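Local structure of CYTH domain-containing protein (Pyrococcus horikoshii, 2DC4) at residues A[10-15]-A[114-119]; A[26-31]-A[101-106]; A[108-113]-A[124-129]. The protein is of unknown function but has the CYTH fold, in which related enzymes hold triphosphate compounds and metal ions inside a barrel of strands. All blocks are in the same frame, centred on the assembly; numbering follows the deposited sequence.

Interaction 1. Residues A[10-15]-A[114-119]; sequences NFEDIK and LNRVEK
The guanidinium of R116 lies flat on the ring of F11, the two planes only 4° apart and their centres separated by 4.1 Å. The cation-pi contact is off-centre, because it is the aliphatic part of the arginine that sits over the ring: R116 CD is 3.5 Å from the F11 ring centroid, a CH-pi contact over the face. Bends at chi2 and chi3 fold the R116 chain across the ring instead of letting it run straight past. F11 reaches the strand with CG anti to its own nitrogen (chi1 -176°), which also brings CE1 to 3.4 Å from L114 CD2. The other L114 methyl, CD1, presses on I14 CG2 at 3.5 Å, a tight fit, while K15 CB touches CD2. Farther out, E12 curls back toward R116, but the salt bridge is long (OE1 to NH1, 3.9 Å), with the carboxylate almost perpendicular to the guanidinium; one water accepts from R116 NH1 and donates to E12 OE1, bridging the two. D122 on strand 121-128 is a stronger partner for R116, pairing with NE. N10 caps the helix through its OD1, which accepts from D13 N at 3.1 Å. W103 meets the F11 ring edge-to-face. The arrangement is that of the first turn of an N-capped helix packed antiparallel against the outside of a beta barrel.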
# COMPACT_ATOMS: atom_id res chain seq x y z
N ASN A 10 18.44 -9.76 -28.18
CA ASN A 10 19.45 -8.74 -28.43
C ASN A 10 18.60 -7.47 -28.53
O ASN A 10 17.77 -7.33 -29.43
CB ASN A 10 20.18 -8.97 -29.75
CG ASN A 10 21.14 -7.84 -30.08
OD1 ASN A 10 20.72 -6.75 -30.46
ND2 ASN A 10 22.44 -8.08 -29.90
N PHE A 11 18.80 -6.58 -27.57
CA PHE A 11 18.04 -5.34 -27.49
C PHE A 11 17.85 -4.57 -28.79
O PHE A 11 16.72 -4.31 -29.21
CB PHE A 11 18.67 -4.39 -26.47
CG PHE A 11 17.89 -3.13 -26.27
CD1 PHE A 11 16.75 -3.13 -25.46
CD2 PHE A 11 18.24 -1.96 -26.93
CE1 PHE A 11 15.98 -1.98 -25.33
CE2 PHE A 11 17.48 -0.81 -26.80
CZ PHE A 11 16.35 -0.82 -25.99
N GLU A 12 18.95 -4.17 -29.42
CA GLU A 12 18.88 -3.40 -30.64
C GLU A 12 18.13 -4.08 -31.78
O GLU A 12 17.31 -3.46 -32.45
CB GLU A 12 20.29 -3.01 -31.10
CG GLU A 12 21.01 -2.04 -30.17
CD GLU A 12 21.60 -2.70 -28.93
OE1 GLU A 12 22.12 -1.96 -28.06
OE2 GLU A 12 21.54 -3.94 -28.82
N ASP A 13 18.41 -5.36 -31.99
CA ASP A 13 17.77 -6.11 -33.07
C ASP A 13 16.26 -6.24 -32.88
O ASP A 13 15.48 -5.97 -33.80
CB ASP A 13 18.39 -7.51 -33.19
CG ASP A 13 19.89 -7.46 -33.43
OD1 ASP A 13 20.33 -6.69 -34.31
OD2 ASP A 13 20.62 -8.21 -32.76
N ILE A 14 15.84 -6.65 -31.69
CA ILE A 14 14.41 -6.84 -31.43
C ILE A 14 13.63 -5.52 -31.39
O ILE A 14 12.46 -5.48 -31.77
CB ILE A 14 14.19 -7.64 -30.13
CG1 ILE A 14 12.82 -8.31 -30.18
CG2 ILE A 14 14.31 -6.73 -28.92
CD1 ILE A 14 12.72 -9.42 -31.22
N LYS A 15 14.27 -4.45 -30.92
CA LYS A 15 13.62 -3.15 -30.87
C LYS A 15 13.28 -2.77 -32.31
O LYS A 15 12.17 -2.31 -32.60
CB LYS A 15 14.55 -2.10 -30.24
CG LYS A 15 13.97 -0.69 -30.16
CD LYS A 15 14.90 0.23 -29.39
CE LYS A 15 14.33 1.64 -29.27
NZ LYS A 15 14.22 2.34 -30.58
N LEU A 114 10.16 -4.48 -23.51
CA LEU A 114 11.57 -4.75 -23.81
C LEU A 114 12.36 -4.23 -22.63
O LEU A 114 12.45 -3.02 -22.41
CB LEU A 114 11.97 -4.02 -25.10
CG LEU A 114 13.39 -4.25 -25.62
CD1 LEU A 114 13.69 -5.74 -25.66
CD2 LEU A 114 13.53 -3.62 -27.00
N ASN A 115 12.95 -5.16 -21.89
CA ASN A 115 13.69 -4.82 -20.68
C ASN A 115 15.19 -4.95 -20.70
O ASN A 115 15.73 -5.98 -21.11
CB ASN A 115 13.18 -5.68 -19.53
CG ASN A 115 11.69 -5.57 -19.33
OD1 ASN A 115 11.18 -4.49 -19.07
ND2 ASN A 115 10.99 -6.69 -19.46
N ARG A 116 15.87 -3.90 -20.25
CA ARG A 116 17.33 -3.94 -20.13
C ARG A 116 17.48 -4.04 -18.61
O ARG A 116 17.36 -3.04 -17.90
CB ARG A 116 17.96 -2.67 -20.68
CG ARG A 116 17.53 -2.38 -22.11
CD ARG A 116 18.61 -1.69 -22.92
NE ARG A 116 19.65 -2.62 -23.32
CZ ARG A 116 20.69 -2.30 -24.08
NH1 ARG A 116 20.83 -1.05 -24.51
NH2 ARG A 116 21.58 -3.22 -24.42
N VAL A 117 17.72 -5.25 -18.14
CA VAL A 117 17.78 -5.55 -16.69
C VAL A 117 19.21 -5.55 -16.15
O VAL A 117 20.08 -6.31 -16.56
CB VAL A 117 17.17 -6.92 -16.43
CG1 VAL A 117 17.09 -7.15 -14.92
CG2 VAL A 117 15.78 -7.00 -17.02
N GLU A 118 19.46 -4.62 -15.18
CA GLU A 118 20.76 -4.57 -14.52
C GLU A 118 21.15 -5.94 -13.93
O GLU A 118 20.35 -6.63 -13.29
CB GLU A 118 20.71 -3.47 -13.42
CG GLU A 118 20.78 -2.05 -14.00
CD GLU A 118 21.01 -1.01 -12.91
OE1 GLU A 118 20.55 0.11 -13.06
OE2 GLU A 118 21.74 -1.30 -11.95
N LYS A 119 22.40 -6.37 -14.23
CA LYS A 119 22.93 -7.63 -13.69
C LYS A 119 22.18 -8.88 -14.18
O LYS A 119 22.26 -9.95 -13.58
CB LYS A 119 22.87 -7.57 -12.16
CG LYS A 119 23.73 -6.44 -11.59
CD LYS A 119 23.71 -6.38 -10.07
CE LYS A 119 24.51 -5.19 -9.53
NZ LYS A 119 24.40 -5.15 -8.07
O HOH W 1 23.68 -1.27 -25.91

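Interaction 2. Residues A[26-31]-A[101-106]; sequences FGIEEQ and RRWIYK
I28 lies against the indole of W103, and here the two antiparallel strands pack tightly. Its CG1 stands 3.7 Å from the centroid of the five-membered ring, a CH-pi contact over the face, and CD1 comes within 3.4 Å of W103 NE1. With CG1 beside its own backbone nitrogen (chi1 -64°), I28 runs alongside the indole, while its other branch, CG2, covers the centre of one face of the R101 guanidinium. Backbone bonds join E29 and R102 in both directions. Further along, F26 N and G27 O both bind I104, a classic beta bulge; at the backbone angles of G27 a CB would jam against the preceding carbonyl oxygen. The margins are looser. E30 runs beside R101 in a long salt bridge (OE1 to NE, 4.0 Å), and the exposed F26 lies beside I104, their side chains coming no closer than F26 CB to I104 CG2, 3.9 Å. The face that carries E29 and R102 is more polar, although I104 CD1 still packs against E29 CD. Q31 NE2 donates to E29 OE1 at 2.8 Å, its OE1 accepts from K100 and lies over the R102 guanidinium, and a water links E29 OE1 to R102 NH1. With an alanine in place of Q31, E29 OE1 would probably lose this donor, K100 NZ an acceptor and the R102 guanidinium the amide lying over it. N115 holds R102 NE, and R47 adjoins both Q31 and R102. Such a basic cluster, kept in position by amides, carboxylates and water, is consistent with the anion-binding barrel interior of CYTH relatives.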
# COMPACT_ATOMS: atom_id res chain seq x y z
N PHE A 26 4.81 3.35 -26.39
CA PHE A 26 4.08 3.97 -25.29
C PHE A 26 4.97 4.84 -24.42
O PHE A 26 4.60 5.96 -24.05
CB PHE A 26 3.42 2.89 -24.43
CG PHE A 26 2.75 3.43 -23.21
CD1 PHE A 26 1.54 4.10 -23.31
CD2 PHE A 26 3.36 3.30 -21.96
CE1 PHE A 26 0.94 4.65 -22.17
CE2 PHE A 26 2.76 3.84 -20.82
CZ PHE A 26 1.55 4.52 -20.93
N GLY A 27 6.15 4.31 -24.09
CA GLY A 27 7.08 5.06 -23.26
C GLY A 27 8.14 4.18 -22.62
O GLY A 27 8.12 2.95 -22.76
N ILE A 28 9.08 4.81 -21.93
CA ILE A 28 10.16 4.12 -21.24
C ILE A 28 9.96 4.29 -19.74
O ILE A 28 9.61 5.38 -19.28
CB ILE A 28 11.54 4.71 -21.61
CG1 ILE A 28 11.82 4.49 -23.09
CG2 ILE A 28 12.64 4.07 -20.75
CD1 ILE A 28 13.07 5.21 -23.58
N GLU A 29 10.13 3.21 -18.98
CA GLU A 29 10.00 3.27 -17.53
C GLU A 29 11.28 2.78 -16.87
O GLU A 29 11.73 1.67 -17.12
CB GLU A 29 8.82 2.41 -17.04
CG GLU A 29 7.45 2.93 -17.46
CD GLU A 29 6.29 2.11 -16.90
OE1 GLU A 29 6.54 1.03 -16.33
OE2 GLU A 29 5.13 2.55 -17.03
N GLU A 30 11.88 3.63 -16.03
CA GLU A 30 13.09 3.25 -15.30
C GLU A 30 12.56 2.73 -13.97
O GLU A 30 12.15 3.50 -13.11
CB GLU A 30 13.99 4.47 -15.10
CG GLU A 30 14.44 5.09 -16.42
CD GLU A 30 15.43 6.22 -16.23
OE1 GLU A 30 16.50 5.97 -15.62
OE2 GLU A 30 15.15 7.35 -16.68
N GLN A 31 12.57 1.41 -13.82
CA GLN A 31 12.01 0.76 -12.64
C GLN A 31 13.01 0.19 -11.65
O GLN A 31 14.08 -0.28 -12.00
CB GLN A 31 11.07 -0.36 -13.08
CG GLN A 31 10.20 -0.03 -14.28
CD GLN A 31 9.33 -1.20 -14.70
OE1 GLN A 31 9.76 -2.35 -14.63
NE2 GLN A 31 8.11 -0.91 -15.15
N ARG A 101 15.34 -0.89 -17.26
CA ARG A 101 14.84 0.20 -18.08
C ARG A 101 13.93 -0.53 -19.06
O ARG A 101 14.38 -1.38 -19.82
CB ARG A 101 15.99 0.89 -18.81
CG ARG A 101 15.66 2.27 -19.31
CD ARG A 101 16.86 3.20 -19.16
NE ARG A 101 16.50 4.60 -19.36
CZ ARG A 101 16.31 5.17 -20.55
NH1 ARG A 101 16.44 4.45 -21.65
NH2 ARG A 101 16.00 6.45 -20.63
N ARG A 102 12.64 -0.20 -19.02
CA ARG A 102 11.65 -0.87 -19.86
C ARG A 102 11.07 -0.01 -20.98
O ARG A 102 10.61 1.11 -20.75
CB ARG A 102 10.51 -1.40 -18.98
CG ARG A 102 9.34 -2.01 -19.74
CD ARG A 102 8.28 -2.52 -18.77
NE ARG A 102 8.73 -3.71 -18.05
CZ ARG A 102 8.05 -4.30 -17.07
NH1 ARG A 102 6.87 -3.83 -16.69
NH2 ARG A 102 8.55 -5.38 -16.48
N TRP A 103 11.11 -0.55 -22.20
CA TRP A 103 10.56 0.08 -23.39
C TRP A 103 9.22 -0.61 -23.62
O TRP A 103 9.17 -1.83 -23.80
CB TRP A 103 11.46 -0.17 -24.59
CG TRP A 103 12.54 0.84 -24.77
CD1 TRP A 103 12.57 1.85 -25.69
CD2 TRP A 103 13.75 0.94 -24.03
NE1 TRP A 103 13.73 2.57 -25.56
CE2 TRP A 103 14.47 2.03 -24.54
CE3 TRP A 103 14.30 0.21 -22.96
CZ2 TRP A 103 15.72 2.42 -24.04
CZ3 TRP A 103 15.54 0.59 -22.46
CH2 TRP A 103 16.24 1.68 -23.00
N ILE A 104 8.13 0.15 -23.59
CA ILE A 104 6.80 -0.41 -23.77
C ILE A 104 6.22 -0.06 -25.13
O ILE A 104 6.23 1.09 -25.54
CB ILE A 104 5.83 0.12 -22.67
CG1 ILE A 104 6.42 -0.17 -21.28
CG2 ILE A 104 4.45 -0.53 -22.82
CD1 ILE A 104 5.64 0.46 -20.13
N TYR A 105 5.74 -1.09 -25.84
CA TYR A 105 5.11 -0.92 -27.15
C TYR A 105 3.78 -1.66 -27.10
O TYR A 105 3.64 -2.64 -26.38
CB TYR A 105 5.96 -1.54 -28.26
CG TYR A 105 7.28 -0.86 -28.49
CD1 TYR A 105 7.42 0.10 -29.48
CD2 TYR A 105 8.40 -1.21 -27.73
CE1 TYR A 105 8.66 0.71 -29.73
CE2 TYR A 105 9.63 -0.61 -27.96
CZ TYR A 105 9.76 0.34 -28.96
OH TYR A 105 11.00 0.89 -29.20
N LYS A 106 2.80 -1.18 -27.86
CA LYS A 106 1.48 -1.82 -27.87
C LYS A 106 1.03 -2.13 -29.29
O LYS A 106 1.27 -1.36 -30.22
CB LYS A 106 0.45 -0.90 -27.19
CG LYS A 106 0.78 -0.58 -25.74
CD LYS A 106 -0.04 -1.42 -24.77
CE LYS A 106 -1.49 -0.93 -24.73
NZ LYS A 106 -2.32 -1.74 -23.79
O HOH W 2 5.30 -1.54 -17.17

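Interaction 3. Residues A[108-113]-A[124-129]; sequences NNVTFE and LDIEVI
V110 CG1 fills the notch beside I126, 3.8 Å from its CG2, and at the same time lies over the rim of one face of the F112 ring. L124 closes the edge of that ring: its CD1 approaches near the ring plane and rests 4.1 Å from F112 CB. I126 CG1 meets F112 CD2 obliquely, so the aromatic is wedged between branched side chains. At the far end chi1 of 64°, measured to CG1, leaves V128 CG2 anti to the backbone nitrogen and turned to N109, 3.2 Å from its ND2. Helix 133-146 covers this apolar relief, with I139 against N109 and V110, I140 against V128 and V143 against F112. The opposite surface is acidic. E113 and E127 reach across from neighbouring strands until E113 OE1 and E127 OE2 are 2.7 Å apart, their carboxylates turned by 74°. Waters lie between E113 and D125, whose OD2 is also bound by Y159, and E4 brings another carboxylate close to E127. Paired backbone bonds at T111-E127 and E113-D125 fix the register. This is a beta hairpin of the closed CYTH barrel, oily outside under a helix and carboxylate-lined inside, as in relatives that bind metal ions there.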
# COMPACT_ATOMS: atom_id res chain seq x y z
N ASN A 108 -2.56 -3.87 -30.62
CA ASN A 108 -3.84 -4.51 -30.35
C ASN A 108 -3.88 -4.96 -28.89
O ASN A 108 -3.63 -4.17 -27.98
CB ASN A 108 -4.05 -5.69 -31.29
CG ASN A 108 -3.99 -5.29 -32.75
OD1 ASN A 108 -4.65 -4.34 -33.16
ND2 ASN A 108 -3.21 -6.02 -33.54
N ASN A 109 -4.18 -6.24 -28.66
CA ASN A 109 -4.27 -6.77 -27.31
C ASN A 109 -2.93 -7.31 -26.81
O ASN A 109 -2.87 -7.99 -25.79
CB ASN A 109 -5.33 -7.87 -27.26
CG ASN A 109 -4.99 -9.04 -28.16
OD1 ASN A 109 -4.43 -8.87 -29.25
ND2 ASN A 109 -5.35 -10.24 -27.72
N VAL A 110 -1.87 -7.01 -27.54
CA VAL A 110 -0.53 -7.46 -27.16
C VAL A 110 0.32 -6.30 -26.68
O VAL A 110 0.29 -5.21 -27.25
CB VAL A 110 0.19 -8.14 -28.35
CG1 VAL A 110 1.66 -8.38 -28.02
CG2 VAL A 110 -0.50 -9.46 -28.68
N THR A 111 1.08 -6.55 -25.62
CA THR A 111 1.97 -5.55 -25.07
C THR A 111 3.38 -6.11 -25.09
O THR A 111 3.61 -7.26 -24.70
CB THR A 111 1.60 -5.19 -23.61
OG1 THR A 111 0.28 -4.65 -23.58
CG2 THR A 111 2.58 -4.17 -23.04
N PHE A 112 4.31 -5.31 -25.59
CA PHE A 112 5.71 -5.72 -25.65
C PHE A 112 6.44 -4.94 -24.57
O PHE A 112 6.34 -3.72 -24.51
CB PHE A 112 6.33 -5.37 -27.01
CG PHE A 112 5.64 -6.00 -28.18
CD1 PHE A 112 4.60 -5.34 -28.83
CD2 PHE A 112 6.02 -7.26 -28.62
CE1 PHE A 112 3.95 -5.93 -29.91
CE2 PHE A 112 5.38 -7.86 -29.70
CZ PHE A 112 4.34 -7.20 -30.35
N GLU A 113 7.16 -5.65 -23.71
CA GLU A 113 7.94 -4.98 -22.68
C GLU A 113 9.38 -5.40 -22.94
O GLU A 113 9.77 -6.53 -22.64
CB GLU A 113 7.51 -5.42 -21.28
CG GLU A 113 6.02 -5.23 -21.00
CD GLU A 113 5.64 -5.52 -19.56
OE1 GLU A 113 6.13 -6.52 -18.99
OE2 GLU A 113 4.83 -4.75 -19.00
N LEU A 124 12.65 -9.69 -23.51
CA LEU A 124 11.42 -9.16 -24.09
C LEU A 124 10.28 -9.98 -23.52
O LEU A 124 10.29 -11.20 -23.61
CB LEU A 124 11.39 -9.30 -25.62
CG LEU A 124 10.01 -9.02 -26.23
CD1 LEU A 124 9.69 -7.54 -26.13
CD2 LEU A 124 9.97 -9.47 -27.69
N ASP A 125 9.32 -9.31 -22.90
CA ASP A 125 8.16 -10.00 -22.38
C ASP A 125 7.04 -9.69 -23.36
O ASP A 125 6.82 -8.53 -23.70
CB ASP A 125 7.77 -9.49 -20.99
CG ASP A 125 8.62 -10.07 -19.89
OD1 ASP A 125 8.70 -11.31 -19.79
OD2 ASP A 125 9.21 -9.29 -19.11
N ILE A 126 6.36 -10.72 -23.84
CA ILE A 126 5.24 -10.52 -24.75
C ILE A 126 4.02 -10.90 -23.92
O ILE A 126 3.87 -12.05 -23.50
CB ILE A 126 5.32 -11.40 -26.01
CG1 ILE A 126 6.63 -11.12 -26.76
CG2 ILE A 126 4.12 -11.10 -26.92
CD1 ILE A 126 6.75 -11.89 -28.08
N GLU A 127 3.15 -9.92 -23.68
CA GLU A 127 1.97 -10.10 -22.85
C GLU A 127 0.68 -9.94 -23.67
O GLU A 127 0.59 -9.13 -24.58
CB GLU A 127 2.01 -9.05 -21.74
CG GLU A 127 2.94 -9.45 -20.60
CD GLU A 127 2.88 -8.40 -19.51
OE1 GLU A 127 1.79 -7.93 -19.21
OE2 GLU A 127 3.93 -8.05 -18.97
N VAL A 128 -0.34 -10.72 -23.33
CA VAL A 128 -1.61 -10.61 -24.03
C VAL A 128 -2.75 -10.60 -23.03
O VAL A 128 -2.64 -11.18 -21.94
CB VAL A 128 -1.81 -11.78 -25.02
CG1 VAL A 128 -1.89 -13.09 -24.27
CG2 VAL A 128 -3.07 -11.56 -25.85
N ILE A 129 -3.84 -9.94 -23.38
CA ILE A 129 -5.02 -9.88 -22.53
C ILE A 129 -6.05 -10.82 -23.14
O ILE A 129 -6.45 -10.65 -24.29
CB ILE A 129 -5.60 -8.46 -22.47
CG1 ILE A 129 -4.54 -7.49 -21.92
CG2 ILE A 129 -6.84 -8.44 -21.59
CD1 ILE A 129 -4.98 -6.04 -21.94
O HOH W 3 7.09 -8.55 -17.35
O HOH W 4 8.57 -6.94 -18.47
O HOH W 5 1.43 -4.70 -19.39

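The three contacts sit close together on one barrel wall. The centre of interaction 1 is about 11 Å from that of interaction 2 and about 15 Å from that of interaction 3; the latter two are about 12 Å apart. Strands 24-36, 94-107, 110-117 and 121-128 follow one another across the sheet; interaction 2 joins the first pair, interaction 3 the last, and interaction 1 lays helix 11-21 on strand 110-117. Along the chain, interaction 2 falls between the segments of interaction 1 and is complete before interaction 3 begins, whereas interactions 1 and 3 alternate. Backbone bonds L114-W103 and Y105-F112 tie neighbouring contacts together. The charged interior is where CYTH relatives bind ligands, and possibly this protein too.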